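Local coordinates for peroxinectin A (Dictyostelium discoideum, PDB 6ERC), which is a secreted haem peroxidase that uses hydrogen peroxide to oxidise phenolic donors, with iodide and thiocyanate also among its substrates, at residues 259-264 / 491-496; 233-238 / 248-253; 219-224 / 335-340; 254-259 / 476-481. All blocks are in the same frame, centred on the assembly; numbering follows the deposited sequence.

Interaction 1 of 4, residues 259-264 / 491-496; sequences IEQIQK and AEVIKR
Gln261 sets CG opposite its backbone N (chi1 -176°) and then bends at chi2, which carries its amide toward Val493; there a chi1 of 178° places CG2 beside the backbone N. The two side chains approach from opposite directions, Gln261 OE1 lying 3.4 Å from Val493 CG2. The same methyl sits 4.0 Å above one face of the Arg496 guanidinium, displaced toward its rim. Gln261 OE1 comes to 4.0 Å from Arg496 NH2, too long for a hydrogen bond, with the amide and guanidinium planes 64° apart. The polar ends are satisfied from outside: Gln261 NE2 donates to Thr488 O, while Arg496 reaches Glu486 O through NH1 and Asp230 through NH2. With an alanine here, Thr488 O would probably lose this donor and a gap would open before Val493 CG2. Segments 259-264 and 491-496 bury 87 Å² between them; their helices, 247-275 and 490-497, share a neighbour: Ile262 packs on Leu227 and Ile494 on Leu226, both of helix 218-241.

Interaction 2 of 4, residues 233-238 / 248-253; sequences RLARKF and ERVFQQ
The Phe238 ring is bordered by backbone oxygens: Leu234 O lies 3.3 Å above one face, offset toward the rim, Val250 O stands at the edge near the ring plane, and Gln253 O approaches obliquely, 3.6 Å from Phe238 CE2. This is the packing of a helix-loop-helix unit, in which helices 218-241 and 247-275 follow one another through a short connection. Their local axes come within 9.0 Å at an angle of 131°, so the two helices cross at a wide angle, well short of antiparallel. Where they are closest the side chains are small. Val250, with CG1 opposite its backbone N, directs that methyl at the other helix, 3.4 Å from Ala235 O and 3.8 Å from Ala235 CB; Phe238 CB also borders this methyl. One turn further on, Gln253 CB packs 3.9 Å from Phe238 CD2, the two side chains crossing at about a right angle. The Gln253 amide is gripped at both ends, since its NE2 donates to Val481 O and its OE1 accepts from Arg249. A leucine in its place would probably leave Val481 O without this donor and the Arg249 guanidinium free to turn. Arg249 holds Gln253 OE1 side-on, NE at 3.0 Å and NH2 at 2.8 Å, with the oxygen 5° out of the guanidinium plane.

Interaction 3 of 4, residues 219-224 / 335-340; sequences GLLSIH and HALNRG
A type I beta turn from Leu337 to Gly340 faces the N-terminal part of helix 218-241, with Leu337 and Ser222 as the nearest CA pair, 8.1 Å apart. The turn, closed by Gly340 N bonding to Leu337 O, stands at the end of the loop that leads from strand 321-326 into helix 342-350 of this animal haem peroxidase fold. Leu337 carries the contact by straddling two neighbouring residues of the helix. Its CD1 rests 4.0 Å from Leu221 CB, and its CD2 lies 3.8 Å from Ser222 OG. The chi1 of -59° sets CG opposite the carbonyl carbon, and from there the forked end reaches the helix with one methyl for each partner. No hydrogen bond crosses the interface; Ser222 OG instead bonds weakly to Pro218 O within its own helix. Helix 342-350 adds to the packing, Leu344 touching both Ser222 and Leu337. Other side chains of segment 219-224 face helix 70-80, where Ile223 packs on Met74 and the His224 ring meets Phe78 edge-to-face. The His224 ring is steadied by its own helix: ND1 donates to Leu220 O at 2.7 Å, 46° out of the carbonyl plane, while the backbone N of His224 reaches that same oxygen from the opposite face.

Interaction 4 of 4, residues 254-259 / 476-481; sequences SRSCII and PEMRMV
The short helix 476-481 lies against helix 247-275 beside a disulfide-linked part of the animal haem peroxidase fold, where Cys257 is bonded to Cys485, four residues beyond the end of the short helix. Next to that cysteine, Ser256 makes the contact with its hydroxyl. Its chi1 of -171° puts OG beside the carbonyl carbon and out toward the short helix, where two side chains one turn apart meet it. Met478 brings in its terminal methyl: the bond from CA to CB does not itself aim at the partner, but the chain bends at chi2 (70°) and so delivers CE to 3.2 Å from Ser256 OG, a tight approach of a methyl to an oxygen. No hydrogen bond joins the two segments, and the hydroxyl is satisfied just past them, by Asn482 OD1. Segments 254-259 and 476-481 bury 78 Å² between them. Helix 218-241 also packs on segment 254-259, Leu234 against Cys257 and Phe238 against Ser254. On the short helix, Val481 also touches Gln2 near the chain's start, and its CG1 stands 4.0 Å from Ser256 OG.

Helix 247-275 carries three of the contacts in succession: interaction 2 at 248-253, interaction 4 at 254-259 and interaction 1 at 259-264, the last two sharing Ile259. Interactions 2 and 4, with centres 12 Å apart, touch directly, Ala235 CA lying 3.3 Å from Ser254 OG. Interactions 1 and 2 meet where Arg496 NE comes 3.2 Å from Arg233 NH2; Asp230 forms salt bridges with both arginines, which probably makes this proximity tolerable. Interaction 3 uses the other end of helix 218-241, its centre 24 Å from that of interaction 2. Its Leu221 side chain stops short of the active site, about 12 Å from the haem and 10 Å from the side chain of His81, the predicted proton acceptor.

Interaction 1 of 4, residues 259-264 / 491-496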
loop_
_atom_site.group_PDB
_atom_site.type_symbol
_atom_site.label_atom_id
_atom_site.label_comp_id
_atom_site.label_asym_id
_atom_site.label_seq_id
_atom_site.Cartn_x
_atom_site.Cartn_y
_atom_site.Cartn_z
ATOM N N ILE A 259 -5.824 5.555 -15.513
ATOM C CA ILE A 259 -4.895 4.446 -15.321
ATOM C C ILE A 259 -3.504 4.841 -15.796
ATOM O O ILE A 259 -2.505 4.619 -15.103
ATOM C CB ILE A 259 -5.412 3.189 -16.042
ATOM C CG1 ILE A 259 -6.657 2.668 -15.325
ATOM C CG2 ILE A 259 -4.339 2.110 -16.107
ATOM C CD1 ILE A 259 -7.401 1.608 -16.081
ATOM N N GLU A 260 -3.419 5.436 -16.989
ATOM C CA GLU A 260 -2.136 5.930 -17.479
ATOM C C GLU A 260 -1.556 6.982 -16.544
ATOM O O GLU A 260 -0.343 7.016 -16.311
ATOM C CB GLU A 260 -2.296 6.503 -18.888
ATOM C CG GLU A 260 -1.081 7.295 -19.367
ATOM C CD GLU A 260 -1.179 7.713 -20.819
ATOM O OE1 GLU A 260 -2.023 7.151 -21.550
ATOM O OE2 GLU A 260 -0.409 8.607 -21.228
ATOM N N GLN A 261 -2.404 7.862 -16.010
ATOM C CA GLN A 261 -1.916 8.888 -15.096
ATOM C C GLN A 261 -1.342 8.263 -13.830
ATOM O O GLN A 261 -0.287 8.687 -13.344
ATOM C CB GLN A 261 -3.042 9.864 -14.754
ATOM C CG GLN A 261 -2.611 11.036 -13.888
ATOM C CD GLN A 261 -1.549 11.895 -14.547
ATOM O OE1 GLN A 261 -1.861 12.836 -15.279
ATOM N NE2 GLN A 261 -0.287 11.577 -14.290
ATOM N N ILE A 262 -2.019 7.252 -13.284
ATOM C CA ILE A 262 -1.499 6.562 -12.105
ATOM C C ILE A 262 -0.169 5.895 -12.435
ATOM O O ILE A 262 0.816 6.031 -11.699
ATOM C CB ILE A 262 -2.528 5.544 -11.579
ATOM C CG1 ILE A 262 -3.792 6.262 -11.094
ATOM C CG2 ILE A 262 -1.928 4.714 -10.441
ATOM C CD1 ILE A 262 -4.976 5.342 -10.858
ATOM N N GLN A 263 -0.121 5.168 -13.551
ATOM C CA GLN A 263 1.097 4.454 -13.915
ATOM C C GLN A 263 2.269 5.409 -14.105
ATOM O O GLN A 263 3.375 5.147 -13.618
ATOM C CB GLN A 263 0.855 3.635 -15.181
ATOM C CG GLN A 263 -0.068 2.450 -14.975
ATOM C CD GLN A 263 -0.248 1.625 -16.230
ATOM O OE1 GLN A 263 0.163 2.025 -17.322
ATOM N NE2 GLN A 263 -0.855 0.456 -16.081
ATOM N N LYS A 264 2.048 6.530 -14.803
ATOM C CA LYS A 264 3.158 7.422 -15.136
ATOM C C LYS A 264 3.769 8.042 -13.886
ATOM O O LYS A 264 4.996 8.136 -13.768
ATOM C CB LYS A 264 2.689 8.515 -16.095
ATOM C CG LYS A 264 3.835 9.288 -16.742
ATOM C CD LYS A 264 3.332 10.486 -17.530
ATOM C CE LYS A 264 4.466 11.213 -18.237
ATOM N NZ LYS A 264 3.977 12.452 -18.915
ATOM N N ALA A 491 2.214 16.980 -9.605
ATOM C CA ALA A 491 2.021 18.352 -9.148
ATOM C C ALA A 491 0.998 19.083 -10.005
ATOM O O ALA A 491 0.193 19.867 -9.489
ATOM C CB ALA A 491 3.352 19.102 -9.158
ATOM N N GLU A 492 1.018 18.845 -11.318
ATOM C CA GLU A 492 0.083 19.524 -12.207
ATOM C C GLU A 492 -1.322 18.942 -12.118
ATOM O O GLU A 492 -2.301 19.672 -12.307
ATOM C CB GLU A 492 0.593 19.464 -13.650
ATOM C CG GLU A 492 1.754 20.411 -13.927
ATOM C CD GLU A 492 1.383 21.869 -13.712
ATOM O OE1 GLU A 492 0.179 22.198 -13.805
ATOM O OE2 GLU A 492 2.290 22.684 -13.443
ATOM N N VAL A 493 -1.449 17.646 -11.832
ATOM C CA VAL A 493 -2.769 17.082 -11.576
ATOM C C VAL A 493 -3.400 17.758 -10.365
ATOM O O VAL A 493 -4.610 18.010 -10.334
ATOM C CB VAL A 493 -2.675 15.556 -11.387
ATOM C CG1 VAL A 493 -4.043 14.975 -11.066
ATOM C CG2 VAL A 493 -2.096 14.895 -12.630
ATOM N N ILE A 494 -2.587 18.062 -9.349
ATOM C CA ILE A 494 -3.095 18.734 -8.155
ATOM C C ILE A 494 -3.669 20.094 -8.524
ATOM O O ILE A 494 -4.775 20.458 -8.109
ATOM C CB ILE A 494 -1.983 18.855 -7.095
ATOM C CG1 ILE A 494 -1.636 17.477 -6.531
ATOM C CG2 ILE A 494 -2.403 19.781 -5.957
ATOM C CD1 ILE A 494 -0.323 17.427 -5.773
ATOM N N LYS A 495 -2.919 20.869 -9.309
ATOM C CA LYS A 495 -3.382 22.193 -9.711
ATOM C C LYS A 495 -4.660 22.098 -10.536
ATOM O O LYS A 495 -5.609 22.860 -10.323
ATOM C CB LYS A 495 -2.286 22.902 -10.502
ATOM C CG LYS A 495 -1.000 23.128 -9.725
ATOM C CD LYS A 495 0.106 23.628 -10.644
ATOM C CE LYS A 495 1.421 23.816 -9.904
ATOM N NZ LYS A 495 2.490 24.313 -10.813
ATOM N N ARG A 496 -4.698 21.165 -11.489
ATOM C CA ARG A 496 -5.880 20.994 -12.327
ATOM C C ARG A 496 -7.126 20.689 -11.509
ATOM O O ARG A 496 -8.239 21.036 -11.923
ATOM C CB ARG A 496 -5.640 19.871 -13.337
ATOM C CG ARG A 496 -5.107 20.343 -14.670
ATOM C CD ARG A 496 -4.175 19.329 -15.321
ATOM N NE ARG A 496 -4.618 17.944 -15.168
ATOM C CZ ARG A 496 -4.144 16.931 -15.889
ATOM N NH1 ARG A 496 -3.226 17.148 -16.824
ATOM N NH2 ARG A 496 -4.592 15.701 -15.685
#

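Interaction 2 of 4, residues 233-238 / 248-253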
loop_
_atom_site.group_PDB
_atom_site.type_symbol
_atom_site.label_atom_id
_atom_site.label_comp_id
_atom_site.label_asym_id
_atom_site.label_seq_id
_atom_site.Cartn_x
_atom_site.Cartn_y
_atom_site.Cartn_z
ATOM N N ARG A 233 -13.340 15.543 -15.180
ATOM C CA ARG A 233 -12.878 16.622 -16.043
ATOM C C ARG A 233 -12.611 16.107 -17.453
ATOM O O ARG A 233 -13.043 16.713 -18.442
ATOM C CB ARG A 233 -11.623 17.258 -15.446
ATOM C CG ARG A 233 -11.206 18.562 -16.101
ATOM C CD ARG A 233 -9.911 19.080 -15.505
ATOM N NE ARG A 233 -8.814 18.138 -15.710
ATOM C CZ ARG A 233 -8.108 18.040 -16.832
ATOM N NH1 ARG A 233 -8.376 18.829 -17.864
ATOM N NH2 ARG A 233 -7.131 17.149 -16.926
ATOM N N LEU A 234 -11.910 14.976 -17.566
ATOM C CA LEU A 234 -11.635 14.405 -18.880
ATOM C C LEU A 234 -12.903 13.893 -19.550
ATOM O O LEU A 234 -13.021 13.957 -20.779
ATOM C CB LEU A 234 -10.612 13.275 -18.761
ATOM C CG LEU A 234 -9.186 13.669 -18.375
ATOM C CD1 LEU A 234 -8.327 12.428 -18.236
ATOM C CD2 LEU A 234 -8.570 14.613 -19.389
ATOM N N ALA A 235 -13.857 13.380 -18.772
ATOM C CA ALA A 235 -15.102 12.897 -19.359
ATOM C C ALA A 235 -15.866 14.031 -20.032
ATOM O O ALA A 235 -16.435 13.850 -21.115
ATOM C CB ALA A 235 -15.965 12.232 -18.288
ATOM N N ARG A 236 -15.892 15.209 -19.405
ATOM C CA ARG A 236 -16.566 16.354 -20.003
ATOM C C ARG A 236 -15.880 16.796 -21.290
ATOM O O ARG A 236 -16.547 17.261 -22.222
ATOM C CB ARG A 236 -16.617 17.504 -18.998
ATOM C CG ARG A 236 -17.532 17.229 -17.815
ATOM C CD ARG A 236 -17.053 17.914 -16.539
ATOM N NE ARG A 236 -17.848 17.500 -15.382
ATOM C CZ ARG A 236 -17.483 17.666 -14.113
ATOM N NH1 ARG A 236 -16.321 18.233 -13.811
ATOM N NH2 ARG A 236 -18.283 17.252 -13.139
ATOM N N LYS A 237 -14.555 16.662 -21.361
ATOM C CA LYS A 237 -13.840 16.974 -22.594
ATOM C C LYS A 237 -14.187 15.975 -23.691
ATOM O O LYS A 237 -14.534 16.366 -24.812
ATOM C CB LYS A 237 -12.335 16.985 -22.328
ATOM C CG LYS A 237 -11.462 17.082 -23.574
ATOM C CD LYS A 237 -9.995 16.967 -23.203
ATOM C CE LYS A 237 -9.133 16.575 -24.385
ATOM N NZ LYS A 237 -7.738 16.294 -23.943
ATOM N N PHE A 238 -14.090 14.677 -23.391
ATOM C CA PHE A 238 -14.414 13.664 -24.388
ATOM C C PHE A 238 -15.875 13.747 -24.805
ATOM O O PHE A 238 -16.209 13.448 -25.956
ATOM C CB PHE A 238 -14.101 12.266 -23.848
ATOM C CG PHE A 238 -12.653 12.049 -23.511
ATOM C CD1 PHE A 238 -11.653 12.724 -24.192
ATOM C CD2 PHE A 238 -12.293 11.162 -22.510
ATOM C CE1 PHE A 238 -10.323 12.518 -23.877
ATOM C CE2 PHE A 238 -10.965 10.954 -22.193
ATOM C CZ PHE A 238 -9.978 11.631 -22.877
ATOM N N GLU A 248 -20.885 4.801 -21.863
ATOM C CA GLU A 248 -19.885 3.762 -21.640
ATOM C C GLU A 248 -18.566 4.100 -22.325
ATOM O O GLU A 248 -17.492 3.857 -21.763
ATOM C CB GLU A 248 -20.415 2.413 -22.130
ATOM C CG GLU A 248 -19.496 1.230 -21.841
ATOM C CD GLU A 248 -19.332 0.941 -20.351
ATOM O OE1 GLU A 248 -20.179 1.392 -19.548
ATOM O OE2 GLU A 248 -18.355 0.259 -19.982
ATOM N N ARG A 249 -18.620 4.655 -23.538
ATOM C CA ARG A 249 -17.388 4.965 -24.259
ATOM C C ARG A 249 -16.638 6.117 -23.602
ATOM O O ARG A 249 -15.405 6.085 -23.509
ATOM C CB ARG A 249 -17.698 5.295 -25.720
ATOM C CG ARG A 249 -16.474 5.679 -26.561
ATOM C CD ARG A 249 -15.451 4.550 -26.647
ATOM N NE ARG A 249 -14.211 4.975 -27.294
ATOM C CZ ARG A 249 -14.024 5.031 -28.610
ATOM N NH1 ARG A 249 -14.998 4.693 -29.447
ATOM N NH2 ARG A 249 -12.856 5.436 -29.095
ATOM N N VAL A 250 -17.355 7.149 -23.159
ATOM C CA VAL A 250 -16.692 8.266 -22.493
ATOM C C VAL A 250 -16.040 7.794 -21.202
ATOM O O VAL A 250 -14.919 8.196 -20.870
ATOM C CB VAL A 250 -17.688 9.411 -22.236
ATOM C CG1 VAL A 250 -17.006 10.561 -21.504
ATOM C CG2 VAL A 250 -18.284 9.900 -23.545
ATOM N N PHE A 251 -16.731 6.931 -20.454
ATOM C CA PHE A 251 -16.168 6.420 -19.210
ATOM C C PHE A 251 -14.873 5.662 -19.467
ATOM O O PHE A 251 -13.842 5.944 -18.847
ATOM C CB PHE A 251 -17.179 5.520 -18.502
ATOM C CG PHE A 251 -16.584 4.730 -17.378
ATOM C CD1 PHE A 251 -16.443 5.291 -16.122
ATOM C CD2 PHE A 251 -16.141 3.433 -17.583
ATOM C CE1 PHE A 251 -15.884 4.571 -15.089
ATOM C CE2 PHE A 251 -15.581 2.711 -16.555
ATOM C CZ PHE A 251 -15.452 3.279 -15.307
ATOM N N GLN A 252 -14.907 4.691 -20.383
ATOM C CA GLN A 252 -13.730 3.864 -20.630
ATOM C C GLN A 252 -12.548 4.711 -21.086
ATOM O O GLN A 252 -11.426 4.544 -20.596
ATOM C CB GLN A 252 -14.055 2.784 -21.664
ATOM C CG GLN A 252 -15.077 1.757 -21.192
ATOM C CD GLN A 252 -14.660 1.046 -19.917
ATOM O OE1 GLN A 252 -13.488 1.060 -19.533
ATOM N NE2 GLN A 252 -15.622 0.423 -19.250
ATOM N N GLN A 253 -12.778 5.626 -22.028
ATOM C CA GLN A 253 -11.706 6.517 -22.462
ATOM C C GLN A 253 -11.180 7.346 -21.298
ATOM O O GLN A 253 -9.981 7.641 -21.228
ATOM C CB GLN A 253 -12.205 7.422 -23.589
ATOM C CG GLN A 253 -12.479 6.690 -24.899
ATOM C CD GLN A 253 -11.227 6.326 -25.697
ATOM O OE1 GLN A 253 -11.329 5.710 -26.759
ATOM N NE2 GLN A 253 -10.051 6.702 -25.200
#

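Interaction 3 of 4, residues 219-224 / 335-340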
loop_
_atom_site.group_PDB
_atom_site.type_symbol
_atom_site.label_atom_id
_atom_site.label_comp_id
_atom_site.label_asym_id
_atom_site.label_seq_id
_atom_site.Cartn_x
_atom_site.Cartn_y
_atom_site.Cartn_z
ATOM N N GLY A 219 -5.514 11.738 3.924
ATOM C CA GLY A 219 -4.568 11.930 2.841
ATOM C C GLY A 219 -4.731 10.906 1.738
ATOM O O GLY A 219 -4.499 11.207 0.565
ATOM N N LEU A 220 -5.135 9.685 2.096
ATOM C CA LEU A 220 -5.441 8.678 1.089
ATOM C C LEU A 220 -6.731 9.018 0.354
ATOM O O LEU A 220 -6.808 8.886 -0.872
ATOM C CB LEU A 220 -5.542 7.304 1.751
ATOM C CG LEU A 220 -5.809 6.096 0.851
ATOM C CD1 LEU A 220 -4.700 5.928 -0.176
ATOM C CD2 LEU A 220 -5.956 4.838 1.697
ATOM N N LEU A 221 -7.755 9.454 1.090
ATOM C CA LEU A 221 -9.003 9.863 0.458
ATOM C C LEU A 221 -8.804 11.073 -0.439
ATOM O O LEU A 221 -9.465 11.192 -1.476
ATOM C CB LEU A 221 -10.055 10.166 1.526
ATOM C CG LEU A 221 -11.019 9.024 1.838
ATOM C CD1 LEU A 221 -11.714 9.254 3.168
ATOM C CD2 LEU A 221 -12.040 8.892 0.720
ATOM N N SER A 222 -7.900 11.979 -0.060
ATOM C CA SER A 222 -7.643 13.149 -0.891
ATOM C C SER A 222 -7.128 12.742 -2.264
ATOM O O SER A 222 -7.551 13.301 -3.283
ATOM C CB SER A 222 -6.649 14.077 -0.199
ATOM O OG SER A 222 -7.248 14.707 0.916
ATOM N N ILE A 223 -6.218 11.768 -2.317
ATOM C CA ILE A 223 -5.743 11.287 -3.610
ATOM C C ILE A 223 -6.896 10.683 -4.400
ATOM O O ILE A 223 -7.028 10.915 -5.607
ATOM C CB ILE A 223 -4.587 10.285 -3.428
ATOM C CG1 ILE A 223 -3.379 10.988 -2.800
ATOM C CG2 ILE A 223 -4.206 9.667 -4.776
ATOM C CD1 ILE A 223 -2.202 10.078 -2.486
ATOM N N HIS A 224 -7.747 9.899 -3.737
ATOM C CA HIS A 224 -8.941 9.390 -4.404
ATOM C C HIS A 224 -9.743 10.532 -5.012
ATOM O O HIS A 224 -10.170 10.464 -6.169
ATOM C CB HIS A 224 -9.807 8.606 -3.418
ATOM C CG HIS A 224 -9.261 7.260 -3.066
ATOM N ND1 HIS A 224 -8.103 7.092 -2.336
ATOM C CD2 HIS A 224 -9.720 6.014 -3.334
ATOM C CE1 HIS A 224 -7.871 5.802 -2.174
ATOM N NE2 HIS A 224 -8.838 5.126 -2.769
ATOM N N HIS A 335 -14.623 13.356 8.812
ATOM C CA HIS A 335 -14.635 14.768 9.184
ATOM C C HIS A 335 -13.370 15.494 8.750
ATOM O O HIS A 335 -13.377 16.727 8.658
ATOM C CB HIS A 335 -14.818 14.915 10.694
ATOM C CG HIS A 335 -16.222 14.681 11.150
ATOM N ND1 HIS A 335 -16.964 15.645 11.801
ATOM C CD2 HIS A 335 -17.027 13.599 11.038
ATOM C CE1 HIS A 335 -18.162 15.163 12.077
ATOM N NE2 HIS A 335 -18.227 13.923 11.623
ATOM N N ALA A 336 -12.287 14.762 8.483
ATOM C CA ALA A 336 -11.052 15.395 8.039
ATOM C C ALA A 336 -11.221 16.131 6.715
ATOM O O ALA A 336 -10.405 17.005 6.402
ATOM C CB ALA A 336 -9.948 14.348 7.914
ATOM N N LEU A 337 -12.247 15.799 5.932
ATOM C CA LEU A 337 -12.514 16.470 4.666
ATOM C C LEU A 337 -13.642 17.493 4.765
ATOM O O LEU A 337 -14.114 17.976 3.733
ATOM C CB LEU A 337 -12.848 15.441 3.582
ATOM C CG LEU A 337 -11.793 14.373 3.273
ATOM C CD1 LEU A 337 -12.260 13.476 2.134
ATOM C CD2 LEU A 337 -10.453 15.005 2.935
ATOM N N ASN A 338 -14.082 17.838 5.978
ATOM C CA ASN A 338 -15.158 18.813 6.120
ATOM C C ASN A 338 -14.778 20.160 5.520
ATOM O O ASN A 338 -15.654 20.903 5.063
ATOM C CB ASN A 338 -15.533 18.987 7.593
ATOM C CG ASN A 338 -16.334 17.815 8.138
ATOM O OD1 ASN A 338 -17.024 17.117 7.390
ATOM N ND2 ASN A 338 -16.252 17.598 9.451
ATOM N N ARG A 339 -13.488 20.499 5.519
ATOM C CA ARG A 339 -13.004 21.746 4.939
ATOM C C ARG A 339 -12.333 21.531 3.586
ATOM O O ARG A 339 -11.470 22.321 3.188
ATOM C CB ARG A 339 -12.042 22.438 5.907
ATOM C CG ARG A 339 -12.704 22.969 7.176
ATOM C CD ARG A 339 -11.673 23.517 8.163
ATOM N NE ARG A 339 -12.294 24.157 9.322
ATOM C CZ ARG A 339 -11.632 24.557 10.407
ATOM N NH1 ARG A 339 -10.318 24.384 10.495
ATOM N NH2 ARG A 339 -12.287 25.130 11.410
ATOM N N GLY A 340 -12.710 20.476 2.870
ATOM C CA GLY A 340 -12.160 20.206 1.558
ATOM C C GLY A 340 -10.795 19.543 1.620
ATOM O O GLY A 340 -10.148 19.458 2.663
#

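Interaction 4 of 4, residues 254-259 / 476-481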
loop_
_atom_site.group_PDB
_atom_site.type_symbol
_atom_site.label_atom_id
_atom_site.label_comp_id
_atom_site.label_asym_id
_atom_site.label_seq_id
_atom_site.Cartn_x
_atom_site.Cartn_y
_atom_site.Cartn_z
ATOM N N SER A 254 -12.061 7.735 -20.374
ATOM C CA SER A 254 -11.614 8.452 -19.183
ATOM C C SER A 254 -10.896 7.516 -18.219
ATOM O O SER A 254 -9.845 7.868 -17.671
ATOM C CB SER A 254 -12.802 9.122 -18.495
ATOM O OG SER A 254 -13.436 10.048 -19.358
ATOM N N ARG A 255 -11.451 6.321 -17.997
ATOM C CA ARG A 255 -10.773 5.330 -17.167
ATOM C C ARG A 255 -9.377 5.034 -17.699
ATOM O O ARG A 255 -8.419 4.921 -16.923
ATOM C CB ARG A 255 -11.605 4.046 -17.100
ATOM C CG ARG A 255 -10.917 2.892 -16.368
ATOM C CD ARG A 255 -11.913 1.850 -15.850
ATOM N NE ARG A 255 -12.001 0.663 -16.703
ATOM C CZ ARG A 255 -11.318 -0.467 -16.515
ATOM N NH1 ARG A 255 -10.475 -0.593 -15.498
ATOM N NH2 ARG A 255 -11.480 -1.484 -17.351
ATOM N N SER A 256 -9.241 4.918 -19.022
ATOM C CA SER A 256 -7.945 4.601 -19.610
ATOM C C SER A 256 -6.923 5.696 -19.324
ATOM O O SER A 256 -5.757 5.403 -19.036
ATOM C CB SER A 256 -8.098 4.386 -21.116
ATOM O OG SER A 256 -6.904 3.887 -21.689
ATOM N N CYS A 257 -7.342 6.964 -19.388
ATOM C CA CYS A 257 -6.420 8.064 -19.117
ATOM C C CYS A 257 -5.957 8.048 -17.665
ATOM O O CYS A 257 -4.767 8.223 -17.378
ATOM C CB CYS A 257 -7.078 9.408 -19.443
ATOM S SG CYS A 257 -7.524 9.673 -21.168
ATOM N N ILE A 258 -6.890 7.855 -16.731
ATOM C CA ILE A 258 -6.544 7.877 -15.312
ATOM C C ILE A 258 -5.574 6.750 -14.980
ATOM O O ILE A 258 -4.607 6.943 -14.233
ATOM C CB ILE A 258 -7.821 7.795 -14.454
ATOM C CG1 ILE A 258 -8.699 9.030 -14.686
ATOM C CG2 ILE A 258 -7.471 7.641 -12.976
ATOM C CD1 ILE A 258 -8.059 10.354 -14.277
ATOM N N ILE A 259 -5.824 5.555 -15.513
ATOM C CA ILE A 259 -4.895 4.446 -15.321
ATOM C C ILE A 259 -3.504 4.841 -15.796
ATOM O O ILE A 259 -2.505 4.619 -15.103
ATOM C CB ILE A 259 -5.412 3.189 -16.042
ATOM C CG1 ILE A 259 -6.657 2.668 -15.325
ATOM C CG2 ILE A 259 -4.339 2.110 -16.107
ATOM C CD1 ILE A 259 -7.401 1.608 -16.081
ATOM N N PRO A 476 2.710 0.800 -28.045
ATOM C CA PRO A 476 2.163 1.538 -29.201
ATOM C C PRO A 476 0.644 1.542 -29.267
ATOM O O PRO A 476 0.033 2.605 -29.442
ATOM C CB PRO A 476 2.788 0.808 -30.397
ATOM C CG PRO A 476 4.061 0.250 -29.870
ATOM C CD PRO A 476 3.777 -0.136 -28.451
ATOM N N GLU A 477 0.011 0.376 -29.128
ATOM C CA GLU A 477 -1.442 0.309 -29.227
ATOM C C GLU A 477 -2.119 1.181 -28.180
ATOM O O GLU A 477 -3.237 1.656 -28.400
ATOM C CB GLU A 477 -1.908 -1.139 -29.088
ATOM C CG GLU A 477 -1.519 -2.023 -30.264
ATOM C CD GLU A 477 -1.649 -3.503 -29.956
ATOM O OE1 GLU A 477 -1.503 -3.880 -28.772
ATOM O OE2 GLU A 477 -1.897 -4.289 -30.898
ATOM N N MET A 478 -1.462 1.411 -27.042
ATOM C CA MET A 478 -2.074 2.189 -25.973
ATOM C C MET A 478 -1.772 3.676 -26.086
ATOM O O MET A 478 -2.559 4.496 -25.600
ATOM C CB MET A 478 -1.612 1.674 -24.608
ATOM C CG MET A 478 -2.665 1.817 -23.530
ATOM S SD MET A 478 -4.027 0.676 -23.817
ATOM C CE MET A 478 -5.265 1.334 -22.705
ATOM N N ARG A 479 -0.652 4.048 -26.710
ATOM C CA ARG A 479 -0.456 5.447 -27.065
ATOM C C ARG A 479 -1.535 5.904 -28.038
ATOM O O ARG A 479 -1.995 7.050 -27.976
ATOM C CB ARG A 479 0.934 5.658 -27.664
ATOM C CG ARG A 479 2.082 5.509 -26.672
ATOM C CD ARG A 479 3.344 6.194 -27.192
ATOM N NE ARG A 479 4.566 5.732 -26.531
ATOM C CZ ARG A 479 5.024 6.192 -25.368
ATOM N NH1 ARG A 479 4.364 7.130 -24.700
ATOM N NH2 ARG A 479 6.151 5.702 -24.866
ATOM N N MET A 480 -1.963 5.011 -28.932
ATOM C CA MET A 480 -3.049 5.327 -29.855
ATOM C C MET A 480 -4.352 5.559 -29.100
ATOM O O MET A 480 -5.053 6.550 -29.335
ATOM C CB MET A 480 -3.202 4.193 -30.873
ATOM C CG MET A 480 -4.533 4.153 -31.624
ATOM S SD MET A 480 -4.805 5.585 -32.677
ATOM C CE MET A 480 -6.435 5.217 -33.328
ATOM N N VAL A 481 -4.695 4.644 -28.190
ATOM C CA VAL A 481 -5.958 4.746 -27.462
ATOM C C VAL A 481 -5.993 6.020 -26.633
ATOM O O VAL A 481 -7.034 6.679 -26.522
ATOM C CB VAL A 481 -6.165 3.499 -26.580
ATOM C CG1 VAL A 481 -7.379 3.672 -25.662
ATOM C CG2 VAL A 481 -6.332 2.266 -27.447
#